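Local coordinates for protein CCMAN5 (Cellulosimicrobium cellulans, PDB 2XSG) that hydrolyses alpha-mannosidic linkages as a family 92 glycoside hydrolase, and allows mannose-6-phosphate modification of lysosomal enzymes made in yeast, at residues 363-368 with 697-702; 705-710 with 743-748; 369-374 with 417-422; 357-362 with 666-671; 293-298 with 310-315. One frame throughout, in Å; residues are numbered along the deposited sequence.

Interaction 1. Residues 363-368 with 697-702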
# COMPACT_ATOMS: atom_id res chain seq x y z
N ILE A 363 -11.27 1.17 1.32
CA ILE A 363 -11.49 -0.17 1.86
C ILE A 363 -12.83 -0.24 2.61
O ILE A 363 -13.59 -1.20 2.42
CB ILE A 363 -10.33 -0.64 2.79
CG1 ILE A 363 -9.04 -0.85 1.99
CG2 ILE A 363 -10.70 -1.94 3.51
CD1 ILE A 363 -7.81 -1.05 2.88
N ALA A 364 -13.13 0.77 3.41
CA ALA A 364 -14.43 0.84 4.11
C ALA A 364 -15.64 0.56 3.22
O ALA A 364 -16.57 -0.13 3.64
CB ALA A 364 -14.60 2.16 4.84
N TYR A 365 -15.65 1.06 1.98
CA TYR A 365 -16.84 0.82 1.15
C TYR A 365 -16.75 -0.41 0.23
O TYR A 365 -17.74 -0.80 -0.40
CB TYR A 365 -17.36 2.10 0.47
CG TYR A 365 -16.60 2.65 -0.73
CD1 TYR A 365 -16.48 1.92 -1.90
CD2 TYR A 365 -16.07 3.95 -0.70
CE1 TYR A 365 -15.82 2.45 -3.01
CE2 TYR A 365 -15.42 4.49 -1.79
CZ TYR A 365 -15.29 3.72 -2.96
OH TYR A 365 -14.65 4.24 -4.06
N ILE A 366 -15.57 -1.04 0.18
CA ILE A 366 -15.40 -2.24 -0.63
C ILE A 366 -15.50 -3.52 0.22
O ILE A 366 -16.15 -4.49 -0.19
CB ILE A 366 -14.12 -2.18 -1.50
CG1 ILE A 366 -14.36 -1.17 -2.64
CG2 ILE A 366 -13.79 -3.56 -2.10
CD1 ILE A 366 -13.14 -0.76 -3.38
N ASP A 367 -14.89 -3.50 1.41
CA ASP A 367 -14.91 -4.63 2.34
C ASP A 367 -15.03 -4.11 3.78
O ASP A 367 -14.03 -4.01 4.50
CB ASP A 367 -13.66 -5.49 2.17
CG ASP A 367 -13.75 -6.82 2.90
OD1 ASP A 367 -14.62 -7.00 3.79
OD2 ASP A 367 -12.94 -7.70 2.57
N PRO A 368 -16.27 -3.74 4.19
CA PRO A 368 -16.45 -3.10 5.50
C PRO A 368 -15.91 -3.91 6.69
O PRO A 368 -15.30 -3.33 7.61
CB PRO A 368 -17.98 -2.91 5.59
CG PRO A 368 -18.42 -2.81 4.16
CD PRO A 368 -17.53 -3.80 3.42
N THR A 697 -21.05 -0.74 -12.14
CA THR A 697 -20.13 -1.27 -11.13
C THR A 697 -20.94 -1.63 -9.87
O THR A 697 -21.64 -0.78 -9.32
CB THR A 697 -19.00 -0.27 -10.84
OG1 THR A 697 -18.15 -0.17 -11.99
CG2 THR A 697 -18.19 -0.69 -9.62
N THR A 698 -20.88 -2.90 -9.45
CA THR A 698 -21.68 -3.43 -8.32
C THR A 698 -20.76 -3.93 -7.20
O THR A 698 -19.94 -4.83 -7.39
CB THR A 698 -22.62 -4.60 -8.77
OG1 THR A 698 -23.50 -4.15 -9.81
CG2 THR A 698 -23.45 -5.13 -7.61
N ILE A 699 -20.93 -3.34 -6.02
CA ILE A 699 -20.24 -3.82 -4.83
C ILE A 699 -21.23 -4.63 -4.00
O ILE A 699 -22.23 -4.08 -3.52
CB ILE A 699 -19.65 -2.66 -3.98
CG1 ILE A 699 -18.74 -1.77 -4.84
CG2 ILE A 699 -18.89 -3.24 -2.75
CD1 ILE A 699 -18.32 -0.40 -4.14
N THR A 700 -20.96 -5.93 -3.87
CA THR A 700 -21.81 -6.86 -3.11
C THR A 700 -21.25 -7.05 -1.70
O THR A 700 -20.09 -7.42 -1.54
CB THR A 700 -21.94 -8.21 -3.83
OG1 THR A 700 -22.34 -7.98 -5.20
CG2 THR A 700 -22.94 -9.13 -3.13
N TYR A 701 -22.07 -6.75 -0.70
CA TYR A 701 -21.69 -6.88 0.70
C TYR A 701 -21.98 -8.28 1.26
O TYR A 701 -22.67 -9.07 0.62
CB TYR A 701 -22.33 -5.76 1.54
CG TYR A 701 -21.89 -4.42 0.99
CD1 TYR A 701 -20.55 -4.04 1.08
CD2 TYR A 701 -22.78 -3.59 0.30
CE1 TYR A 701 -20.13 -2.83 0.56
CE2 TYR A 701 -22.36 -2.38 -0.24
CZ TYR A 701 -21.03 -2.01 -0.10
OH TYR A 701 -20.58 -0.83 -0.62
N ASP A 702 -21.45 -8.58 2.44
CA ASP A 702 -21.51 -9.93 3.00
C ASP A 702 -22.93 -10.47 3.15
O ASP A 702 -23.12 -11.67 3.09
CB ASP A 702 -20.73 -10.02 4.31
CG ASP A 702 -19.22 -9.77 4.11
OD1 ASP A 702 -18.73 -10.05 3.00
OD2 ASP A 702 -18.55 -9.29 5.05
O HOH W 1 -18.04 -6.44 0.11
O HOH W 2 -17.13 -7.05 4.20

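Interaction 2. Residues 705-710 with 743-748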
# COMPACT_ATOMS: atom_id res chain seq x y z
N SER A 705 -26.77 -7.82 -0.02
CA SER A 705 -27.14 -6.50 -0.53
C SER A 705 -25.97 -5.94 -1.37
O SER A 705 -24.84 -6.45 -1.28
CB SER A 705 -27.50 -5.54 0.61
OG SER A 705 -26.33 -5.08 1.27
N ALA A 706 -26.24 -4.93 -2.18
CA ALA A 706 -25.25 -4.41 -3.14
C ALA A 706 -25.37 -2.92 -3.40
O ALA A 706 -26.49 -2.41 -3.49
CB ALA A 706 -25.36 -5.17 -4.47
N PHE A 707 -24.24 -2.22 -3.50
CA PHE A 707 -24.22 -0.84 -4.00
C PHE A 707 -24.03 -0.88 -5.51
O PHE A 707 -23.14 -1.56 -6.02
CB PHE A 707 -23.11 -0.02 -3.35
CG PHE A 707 -22.96 1.37 -3.92
CD1 PHE A 707 -23.88 2.37 -3.61
CD2 PHE A 707 -21.88 1.68 -4.75
CE1 PHE A 707 -23.73 3.67 -4.12
CE2 PHE A 707 -21.73 2.96 -5.28
CZ PHE A 707 -22.65 3.96 -4.96
N THR A 708 -24.88 -0.16 -6.23
CA THR A 708 -24.74 -0.17 -7.68
C THR A 708 -24.59 1.25 -8.17
O THR A 708 -25.46 2.09 -7.92
CB THR A 708 -25.92 -0.92 -8.36
OG1 THR A 708 -26.15 -2.15 -7.66
CG2 THR A 708 -25.62 -1.23 -9.82
N VAL A 709 -23.47 1.52 -8.82
CA VAL A 709 -23.28 2.79 -9.49
C VAL A 709 -23.25 2.53 -10.99
O VAL A 709 -22.45 1.72 -11.47
CB VAL A 709 -22.04 3.57 -8.97
CG1 VAL A 709 -20.72 2.80 -9.20
CG2 VAL A 709 -21.96 4.97 -9.60
N THR A 710 -24.14 3.19 -11.72
CA THR A 710 -24.16 3.09 -13.19
C THR A 710 -23.79 4.41 -13.86
O THR A 710 -24.03 5.50 -13.32
CB THR A 710 -25.53 2.63 -13.74
OG1 THR A 710 -26.58 3.36 -13.08
CG2 THR A 710 -25.72 1.13 -13.53
N GLY A 743 -25.43 0.99 2.44
CA GLY A 743 -26.87 0.76 2.49
C GLY A 743 -27.45 0.12 1.23
O GLY A 743 -28.60 -0.35 1.24
N GLY A 744 -26.67 0.07 0.16
CA GLY A 744 -27.07 -0.66 -1.05
C GLY A 744 -27.85 0.21 -2.02
O GLY A 744 -28.77 -0.26 -2.68
N ALA A 745 -27.48 1.48 -2.10
CA ALA A 745 -28.17 2.43 -2.97
C ALA A 745 -27.92 2.18 -4.47
O ALA A 745 -26.95 1.52 -4.86
CB ALA A 745 -27.78 3.85 -2.60
N ASP A 746 -28.82 2.71 -5.30
CA ASP A 746 -28.65 2.73 -6.75
C ASP A 746 -28.31 4.15 -7.17
O ASP A 746 -29.20 5.02 -7.21
CB ASP A 746 -29.93 2.30 -7.48
CG ASP A 746 -30.26 0.84 -7.29
OD1 ASP A 746 -31.29 0.56 -6.67
OD2 ASP A 746 -29.48 -0.02 -7.75
N LEU A 747 -27.05 4.39 -7.47
CA LEU A 747 -26.60 5.70 -7.95
C LEU A 747 -26.41 5.60 -9.46
O LEU A 747 -25.54 4.88 -9.93
CB LEU A 747 -25.31 6.12 -7.24
CG LEU A 747 -24.62 7.45 -7.57
CD1 LEU A 747 -25.48 8.63 -7.14
CD2 LEU A 747 -23.27 7.52 -6.88
N ALA A 748 -27.26 6.30 -10.20
CA ALA A 748 -27.27 6.21 -11.65
C ALA A 748 -26.88 7.53 -12.30
O ALA A 748 -27.58 8.52 -12.14
CB ALA A 748 -28.64 5.78 -12.14
O HOH W 3 -28.85 -2.43 -3.94
O HOH W 4 -28.17 -1.28 -5.72

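Interaction 3. Residues 369-374 with 417-422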
# COMPACT_ATOMS: atom_id res chain seq x y z
N ALA A 369 -16.11 -5.24 6.67
CA ALA A 369 -15.67 -6.14 7.75
C ALA A 369 -14.16 -6.16 7.90
O ALA A 369 -13.63 -6.17 9.01
CB ALA A 369 -16.17 -7.56 7.52
N LEU A 370 -13.45 -6.19 6.77
CA LEU A 370 -11.99 -6.16 6.80
C LEU A 370 -11.52 -4.84 7.37
O LEU A 370 -10.65 -4.79 8.23
CB LEU A 370 -11.42 -6.38 5.39
CG LEU A 370 -9.90 -6.34 5.23
CD1 LEU A 370 -9.23 -7.52 5.99
CD2 LEU A 370 -9.51 -6.39 3.74
N TYR A 371 -12.11 -3.76 6.87
CA TYR A 371 -11.80 -2.41 7.34
C TYR A 371 -12.00 -2.30 8.84
O TYR A 371 -11.13 -1.75 9.52
CB TYR A 371 -12.69 -1.40 6.62
CG TYR A 371 -12.75 0.01 7.18
CD1 TYR A 371 -13.79 0.39 8.01
CD2 TYR A 371 -11.82 0.98 6.79
CE1 TYR A 371 -13.90 1.68 8.49
CE2 TYR A 371 -11.90 2.29 7.28
CZ TYR A 371 -12.96 2.62 8.13
OH TYR A 371 -13.10 3.90 8.62
N ARG A 372 -13.13 -2.80 9.34
CA ARG A 372 -13.37 -2.78 10.77
C ARG A 372 -12.22 -3.49 11.51
O ARG A 372 -11.69 -2.96 12.48
CB ARG A 372 -14.73 -3.37 11.15
CG ARG A 372 -15.06 -3.16 12.64
CD ARG A 372 -16.33 -3.87 13.17
NE ARG A 372 -16.67 -3.32 14.49
CZ ARG A 372 -16.08 -3.67 15.63
NH1 ARG A 372 -15.13 -4.62 15.64
NH2 ARG A 372 -16.42 -3.10 16.78
N ASP A 373 -11.82 -4.67 11.04
CA ASP A 373 -10.77 -5.42 11.74
C ASP A 373 -9.45 -4.64 11.74
O ASP A 373 -8.72 -4.62 12.73
CB ASP A 373 -10.57 -6.82 11.16
CG ASP A 373 -11.59 -7.84 11.69
OD1 ASP A 373 -12.53 -7.47 12.43
OD2 ASP A 373 -11.43 -9.03 11.34
N MET A 374 -9.15 -3.99 10.61
CA MET A 374 -7.96 -3.17 10.51
C MET A 374 -7.94 -2.02 11.52
O MET A 374 -6.92 -1.75 12.15
CB MET A 374 -7.83 -2.64 9.09
CG MET A 374 -7.51 -3.73 8.08
SD MET A 374 -7.39 -3.03 6.42
CE MET A 374 -6.80 -4.44 5.47
N ILE A 417 -14.93 5.99 13.15
CA ILE A 417 -15.90 6.62 14.03
C ILE A 417 -16.87 7.51 13.24
O ILE A 417 -18.07 7.40 13.41
CB ILE A 417 -15.23 7.42 15.19
CG1 ILE A 417 -14.37 6.48 16.06
CG2 ILE A 417 -16.30 8.14 16.02
CD1 ILE A 417 -13.40 7.19 17.04
N ALA A 418 -16.36 8.37 12.36
CA ALA A 418 -17.26 9.24 11.59
C ALA A 418 -18.22 8.41 10.75
O ALA A 418 -19.38 8.81 10.53
CB ALA A 418 -16.46 10.20 10.71
N LYS A 419 -17.75 7.24 10.29
CA LYS A 419 -18.56 6.31 9.49
C LYS A 419 -19.52 5.44 10.32
O LYS A 419 -20.18 4.56 9.77
CB LYS A 419 -17.67 5.42 8.60
CG LYS A 419 -17.22 6.09 7.30
CD LYS A 419 -16.20 5.25 6.54
CE LYS A 419 -15.70 5.96 5.30
NZ LYS A 419 -14.79 7.11 5.58
N GLY A 420 -19.60 5.68 11.63
CA GLY A 420 -20.61 5.02 12.49
C GLY A 420 -20.22 3.65 13.03
O GLY A 420 -21.07 2.92 13.55
N PHE A 421 -18.95 3.28 12.90
CA PHE A 421 -18.44 2.06 13.51
C PHE A 421 -18.26 2.28 15.00
O PHE A 421 -17.74 3.31 15.45
CB PHE A 421 -17.09 1.66 12.89
CG PHE A 421 -17.20 1.09 11.50
CD1 PHE A 421 -17.23 1.94 10.39
CD2 PHE A 421 -17.26 -0.29 11.30
CE1 PHE A 421 -17.35 1.41 9.10
CE2 PHE A 421 -17.36 -0.82 10.00
CZ PHE A 421 -17.41 0.03 8.91
N ASP A 422 -18.68 1.31 15.80
CA ASP A 422 -18.50 1.45 17.24
C ASP A 422 -18.12 0.14 17.92
O ASP A 422 -17.93 -0.88 17.25
CB ASP A 422 -19.73 2.11 17.88
CG ASP A 422 -20.98 1.26 17.77
OD1 ASP A 422 -20.95 0.17 17.16
OD2 ASP A 422 -22.02 1.72 18.28

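Interaction 4. Residues 357-362 with 666-671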
# COMPACT_ATOMS: atom_id res chain seq x y z
N PHE A 357 -2.93 6.82 4.36
CA PHE A 357 -4.12 6.99 5.20
C PHE A 357 -5.45 7.05 4.44
O PHE A 357 -6.45 6.55 4.93
CB PHE A 357 -3.97 8.15 6.22
CG PHE A 357 -3.98 9.54 5.61
CD1 PHE A 357 -5.16 10.30 5.59
CD2 PHE A 357 -2.81 10.12 5.13
CE1 PHE A 357 -5.19 11.60 5.05
CE2 PHE A 357 -2.82 11.42 4.58
CZ PHE A 357 -4.00 12.17 4.54
N ARG A 358 -5.45 7.65 3.25
CA ARG A 358 -6.71 7.74 2.48
C ARG A 358 -7.22 6.39 1.95
O ARG A 358 -8.39 6.28 1.57
CB ARG A 358 -6.58 8.70 1.31
CG ARG A 358 -6.68 10.16 1.68
CD ARG A 358 -7.00 11.02 0.45
NE ARG A 358 -7.41 12.37 0.84
CZ ARG A 358 -6.56 13.29 1.28
NH1 ARG A 358 -5.26 13.00 1.35
NH2 ARG A 358 -6.99 14.48 1.63
N LYS A 359 -6.35 5.38 1.90
CA LYS A 359 -6.74 4.10 1.31
C LYS A 359 -7.80 3.39 2.16
O LYS A 359 -8.70 2.71 1.61
CB LYS A 359 -5.51 3.20 1.05
CG LYS A 359 -5.07 2.36 2.24
CD LYS A 359 -3.87 1.47 1.91
CE LYS A 359 -3.64 0.48 3.03
NZ LYS A 359 -2.22 -0.02 3.09
N PHE A 360 -7.71 3.55 3.48
CA PHE A 360 -8.62 2.88 4.39
C PHE A 360 -10.05 3.34 4.17
O PHE A 360 -10.98 2.53 4.24
CB PHE A 360 -8.19 3.09 5.86
CG PHE A 360 -6.85 2.48 6.19
CD1 PHE A 360 -6.74 1.13 6.47
CD2 PHE A 360 -5.70 3.26 6.19
CE1 PHE A 360 -5.50 0.55 6.75
CE2 PHE A 360 -4.45 2.69 6.50
CZ PHE A 360 -4.37 1.33 6.78
N SER A 361 -10.23 4.64 3.88
CA SER A 361 -11.57 5.17 3.65
C SER A 361 -12.26 4.46 2.48
O SER A 361 -13.50 4.31 2.49
CB SER A 361 -11.54 6.67 3.38
OG SER A 361 -10.85 7.42 4.38
N VAL A 362 -11.48 4.04 1.49
CA VAL A 362 -11.97 3.29 0.32
C VAL A 362 -12.23 1.82 0.65
O VAL A 362 -13.28 1.27 0.30
CB VAL A 362 -10.99 3.38 -0.88
CG1 VAL A 362 -11.57 2.68 -2.13
CG2 VAL A 362 -10.62 4.85 -1.21
N MET A 666 -1.66 3.86 -4.30
CA MET A 666 -1.92 4.30 -5.67
C MET A 666 -2.96 3.38 -6.34
O MET A 666 -3.90 3.88 -6.99
CB MET A 666 -0.63 4.45 -6.47
CG MET A 666 0.29 5.60 -5.97
SD MET A 666 -0.65 7.14 -5.67
CE MET A 666 0.71 8.32 -5.54
N SER A 667 -2.84 2.07 -6.13
CA SER A 667 -3.84 1.08 -6.62
C SER A 667 -5.25 1.35 -6.08
O SER A 667 -6.23 1.29 -6.83
CB SER A 667 -3.44 -0.35 -6.26
OG SER A 667 -2.22 -0.71 -6.87
N THR A 668 -5.33 1.61 -4.76
CA THR A 668 -6.59 1.90 -4.09
C THR A 668 -7.24 3.18 -4.61
O THR A 668 -8.44 3.23 -4.82
CB THR A 668 -6.41 1.98 -2.57
OG1 THR A 668 -5.78 0.78 -2.11
CG2 THR A 668 -7.73 2.10 -1.87
N MET A 669 -6.45 4.22 -4.85
CA MET A 669 -6.98 5.42 -5.51
C MET A 669 -7.51 5.15 -6.92
O MET A 669 -8.49 5.76 -7.35
CB MET A 669 -5.96 6.56 -5.51
CG MET A 669 -5.45 6.93 -4.12
SD MET A 669 -6.73 7.34 -2.89
CE MET A 669 -6.83 5.86 -1.89
N PHE A 670 -6.86 4.25 -7.65
CA PHE A 670 -7.37 3.87 -8.97
C PHE A 670 -8.75 3.22 -8.85
O PHE A 670 -9.67 3.55 -9.60
CB PHE A 670 -6.42 2.93 -9.70
CG PHE A 670 -6.87 2.57 -11.09
CD1 PHE A 670 -7.84 1.59 -11.30
CD2 PHE A 670 -6.34 3.23 -12.20
CE1 PHE A 670 -8.28 1.28 -12.59
CE2 PHE A 670 -6.78 2.93 -13.49
CZ PHE A 670 -7.74 1.95 -13.68
N VAL A 671 -8.88 2.26 -7.94
CA VAL A 671 -10.18 1.64 -7.70
C VAL A 671 -11.24 2.71 -7.39
O VAL A 671 -12.33 2.69 -7.94
CB VAL A 671 -10.09 0.62 -6.57
CG1 VAL A 671 -11.51 0.25 -6.04
CG2 VAL A 671 -9.35 -0.62 -7.05

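Interaction 5. Residues 293-298 with 310-315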
# COMPACT_ATOMS: atom_id res chain seq x y z
N VAL A 293 -16.49 -6.72 -6.21
CA VAL A 293 -16.79 -5.73 -7.25
C VAL A 293 -16.98 -6.39 -8.62
O VAL A 293 -16.06 -7.02 -9.16
CB VAL A 293 -15.71 -4.65 -7.36
CG1 VAL A 293 -16.22 -3.50 -8.25
CG2 VAL A 293 -15.35 -4.12 -5.99
N ALA A 294 -18.19 -6.24 -9.16
CA ALA A 294 -18.52 -6.79 -10.48
C ALA A 294 -18.73 -5.67 -11.47
O ALA A 294 -19.53 -4.76 -11.25
CB ALA A 294 -19.75 -7.69 -10.40
N ILE A 295 -18.02 -5.77 -12.59
CA ILE A 295 -18.00 -4.70 -13.57
C ILE A 295 -18.55 -5.12 -14.95
O ILE A 295 -18.28 -6.21 -15.45
CB ILE A 295 -16.58 -4.12 -13.67
CG1 ILE A 295 -16.33 -3.21 -12.49
CG2 ILE A 295 -16.36 -3.37 -14.97
CD1 ILE A 295 -14.93 -2.93 -12.30
N ASP A 296 -19.32 -4.22 -15.54
CA ASP A 296 -19.81 -4.35 -16.89
C ASP A 296 -19.21 -3.15 -17.62
O ASP A 296 -19.58 -2.01 -17.36
CB ASP A 296 -21.35 -4.34 -16.86
CG ASP A 296 -21.98 -4.18 -18.25
OD1 ASP A 296 -21.26 -4.19 -19.27
OD2 ASP A 296 -23.22 -4.04 -18.31
N ALA A 297 -18.25 -3.41 -18.50
CA ALA A 297 -17.54 -2.34 -19.22
C ALA A 297 -17.69 -2.50 -20.74
O ALA A 297 -17.13 -3.42 -21.32
CB ALA A 297 -16.07 -2.34 -18.84
N SER A 298 -18.45 -1.60 -21.36
CA SER A 298 -18.70 -1.64 -22.81
C SER A 298 -17.42 -1.39 -23.61
O SER A 298 -16.45 -0.85 -23.09
CB SER A 298 -19.71 -0.55 -23.21
OG SER A 298 -19.18 0.76 -22.94
N LEU A 310 -6.86 -3.47 -15.68
CA LEU A 310 -6.23 -2.49 -14.81
C LEU A 310 -7.02 -2.38 -13.52
O LEU A 310 -6.43 -2.43 -12.45
CB LEU A 310 -6.16 -1.12 -15.47
CG LEU A 310 -4.87 -0.70 -16.11
CD1 LEU A 310 -5.09 0.70 -16.71
CD2 LEU A 310 -3.67 -0.71 -15.11
N PHE A 311 -8.34 -2.24 -13.62
CA PHE A 311 -9.16 -2.24 -12.41
C PHE A 311 -8.88 -3.44 -11.49
O PHE A 311 -8.60 -3.26 -10.30
CB PHE A 311 -10.65 -2.14 -12.73
CG PHE A 311 -11.51 -2.13 -11.53
CD1 PHE A 311 -11.72 -0.95 -10.82
CD2 PHE A 311 -12.09 -3.31 -11.06
CE1 PHE A 311 -12.49 -0.95 -9.68
CE2 PHE A 311 -12.85 -3.31 -9.91
CZ PHE A 311 -13.06 -2.12 -9.22
N TYR A 312 -9.00 -4.66 -12.04
CA TYR A 312 -8.87 -5.87 -11.22
C TYR A 312 -7.45 -6.08 -10.67
O TYR A 312 -7.28 -6.62 -9.56
CB TYR A 312 -9.46 -7.12 -11.89
CG TYR A 312 -10.99 -7.09 -11.82
CD1 TYR A 312 -11.66 -7.31 -10.59
CD2 TYR A 312 -11.75 -6.82 -12.94
CE1 TYR A 312 -13.04 -7.25 -10.52
CE2 TYR A 312 -13.13 -6.76 -12.88
CZ TYR A 312 -13.77 -6.96 -11.65
OH TYR A 312 -15.14 -6.90 -11.59
N THR A 313 -6.45 -5.66 -11.43
CA THR A 313 -5.06 -5.69 -11.00
C THR A 313 -4.90 -4.78 -9.77
O THR A 313 -4.26 -5.16 -8.78
CB THR A 313 -4.11 -5.25 -12.13
OG1 THR A 313 -4.21 -6.16 -13.24
CG2 THR A 313 -2.65 -5.18 -11.63
N HIS A 314 -5.48 -3.58 -9.83
CA HIS A 314 -5.36 -2.65 -8.71
C HIS A 314 -6.29 -3.01 -7.54
O HIS A 314 -5.96 -2.74 -6.37
CB HIS A 314 -5.52 -1.19 -9.16
CG HIS A 314 -4.41 -0.73 -10.05
ND1 HIS A 314 -3.08 -0.81 -9.68
CD2 HIS A 314 -4.42 -0.22 -11.31
CE1 HIS A 314 -2.33 -0.36 -10.67
NE2 HIS A 314 -3.11 0.02 -11.66
N LEU A 315 -7.43 -3.63 -7.84
CA LEU A 315 -8.23 -4.19 -6.75
C LEU A 315 -7.40 -5.26 -6.00
O LEU A 315 -7.36 -5.30 -4.75
CB LEU A 315 -9.56 -4.76 -7.24
CG LEU A 315 -10.64 -5.13 -6.22
CD1 LEU A 315 -11.14 -3.91 -5.42
CD2 LEU A 315 -11.82 -5.84 -6.88

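Interaction 1. Residues 363-368 with 697-702
Two tyrosine rings carry this contact. That of Y701 takes the carbonyl oxygen of Y365 at its edge, in plane, while P368 approaches the ring obliquely; that of Y365 meets CD1 of I699 obliquely. The fold element is the C-terminal end of helix 353-366 laid against strand 696-700 of a six-stranded mixed sheet, so that a helix of the catalytic domain is docked on the sheet.

Y701 OH donates to Y365 O (2.8 Å), in the carbonyl plane and at a C=O...donor angle of 147°, and thereby holds a carbonyl of the last helical turn. Y701 CD1 also rests on P368 CD at 3.8 Å, the two side chains crossing at about a right angle. With its CG wedged between the backbone N and the carbonyl carbon (chi1 75°), the Y365 ring comes beside I699, its CD1 3.7 Å from I699 CD1. Its far end belongs to other neighbours: the hydroxyl bonds to the L677 carbonyl, and F687 packs edge-to-face with the ring. The other branch of I699, CG2, lies 3.6 Å from Y365 O.

Two waters also bridge the segments. One donates to both I366 O and T700 O. A second donates to D367 OD1 and to D702 OD2 (2.8 Å); the other D702 oxygen, OD1, forms a salt bridge with R292.

Interaction 2. Residues 705-710 with 743-748
Three backbone hydrogen bonds join the strands: T708 N to A745 O at 3.0 Å, L747 N to T708 O at 2.8 Å and T710 N to L747 O at 2.8 Å. The alternation of donors between T708, L747 and T710 is the ladder of parallel strands, whose axes here diverge by only 7°. V709 CA-H adds a short contact to L747 O.

Before the ladder begins, G744, with positive phi (89°), ends the preceding helix in a Schellman motif, and its CA lies 3.1 Å from A706 O. A beta-carbon there would probably sit tight against A706 O and the preceding carbonyl oxygen. T708 and D746 share one side of the sheet, with T708 CB 3.7 Å from D746 OD2.

On the other side lie V709 and L747, side by side and pointing the same way, with V709 CG2 4.0 Å from L747 CD2. The ring of F707 reaches L747: with CG anti to its N (chi1 174°), F707 CZ comes 4.1 Å from L747 CD2, which meets the ring at its edge, and F707 CD1 stands 3.4 Å from A745 O.

In the sheet, strand 706-712 has strand 696-700 on its other flank and strand 746-752 has strand 720-726, while helix 738-742 packs on F707 and A745.

Interaction 3. Residues 369-374 with 417-422
F421, Y371 and R372 make most of this contact, in which helix 368-387 receives the chain leaving helix 409-418. The latter ends in a Schellman motif at G420, and F421 follows directly. Y371 and R372, consecutive on helix 368-387, both approach the F421 ring from the same side. Over its face stands Y371 CE1, 3.5 Å from F421 CE1, with the ring planes oblique at 59°. R372 comes in obliquely, its CB 3.8 Å from F421 CE2. The tyrosine hydroxyl continues past K419 CD to bond with D415, which also forms a salt bridge with K419.

R372 has CG anti to the backbone N (chi1 -172°) and the chain extended from there to NE, a length that carries the guanidinium past the phenyl ring to the backbone carbonyl of D422, the residue after F421. Truncation of R372 to an alanine here would probably leave that carbonyl without this donor and strip from F421 the packing of the arginine's CG and CD. The bond itself, R372 NH2 to D422 O at 2.7 Å, lies in the guanidinium plane, with an N-H...O angle of 158°.

Interaction 4. Residues 357-362 with 666-671
T668 packs its methyl against K359 and V362 where helix 665-675 crosses helix 353-366. The two segments cross at 39° with their axes 9.1 Å apart, a buried helix-helix packing in the catalytic domain.

From the backbone outward, T668 CB meets K359 CB at 3.9 Å. Of its branches, OG1 turns back to bond with the carbonyl of G664, just ahead of the helix, while CG2, anti to the backbone N, projects across the interface. That methyl, T668 CG2, touches V362 CB at 3.6 Å and K359 O at 3.7 Å, so it is set between two residues one turn apart. The side chains of V362 and T668 run antiparallel alongside one another, V362 CG1 lying beside the same methyl.

K359 lends only its stem: its amino group points away to D356, with the carbonyls of A663 and M321 as further partners. A glycine in place of V362 is likely to open a gap beside the T668 methyl and the end of M669, leaving both less firmly held.

M669 lies on the flank of T668, its chain folded at chi2 (-54°) and chi3 so that it bends back toward helix 353-366. Its side chain is about 11 Å from the bound calcium ion, whose ligand D662 shortly precedes this helix. The methyl end does the touching: M669 CE sits 4.0 Å from V362 CG2 and 3.7 Å from K359 CA.

Interaction 5. Residues 293-298 with 310-315
F311 of helix 306-318 points at V293 and I295 of the edge strand 293-296, and the end of Y312 swings toward them. Strand and helix run antiparallel (170°) with axes 10.7 Å apart, a beta-alpha packing in which the alternate residues V293 and I295 face the helix.

With CG anti to the backbone N (chi1 -180°), F311 turns one face to I295 CD1, which lies over it, displaced toward the rim. The model places these carbons closer than they can sit, so the closeness and detail of any CH-pi contact are doubtful. V293 crosses F311 at about a right angle, its CG1 lying 3.6 Å from F311 CZ. The second methyl, V293 CG2, turns to L315 CD2 one helical turn along, at 4.0 Å. F311 also packs on its neighbour: F311 CD2 stands over the centre of the Y312 ring, 3.8 Å above the plane. V671 and A674 of helix 665-675 also touch F311, and V671 touches L315.

I295 and Y312 lie alongside with their ends pointing opposite ways, and the tyrosine ring holds V293 O at its edge. That carbonyl accepts the phenol proton: Y312 OH to V293 O measures 2.6 Å, the donor tilted 35° out of the carbonyl plane.

From the N terminus, interaction 5 comes first and closes a short loop, folding helix 306-318 back onto edge strand 293-296. Interaction 4 opens next on helix 353-366, followed by interaction 1 at that helix's end. Interaction 3 opens and closes within both, joining helix 368-387 to the end of helix 409-418. Interaction 4 then closes, some 300 residues after it opened, at helix 665-675, and interaction 1 at strand 696-700, so the two long loops cross. Interaction 2 closes last, in series. Strands of interactions 5, 1 and 2 share one mixed sheet, and interaction 1 ties helix 353-366 and the start of helix 368-387 to it.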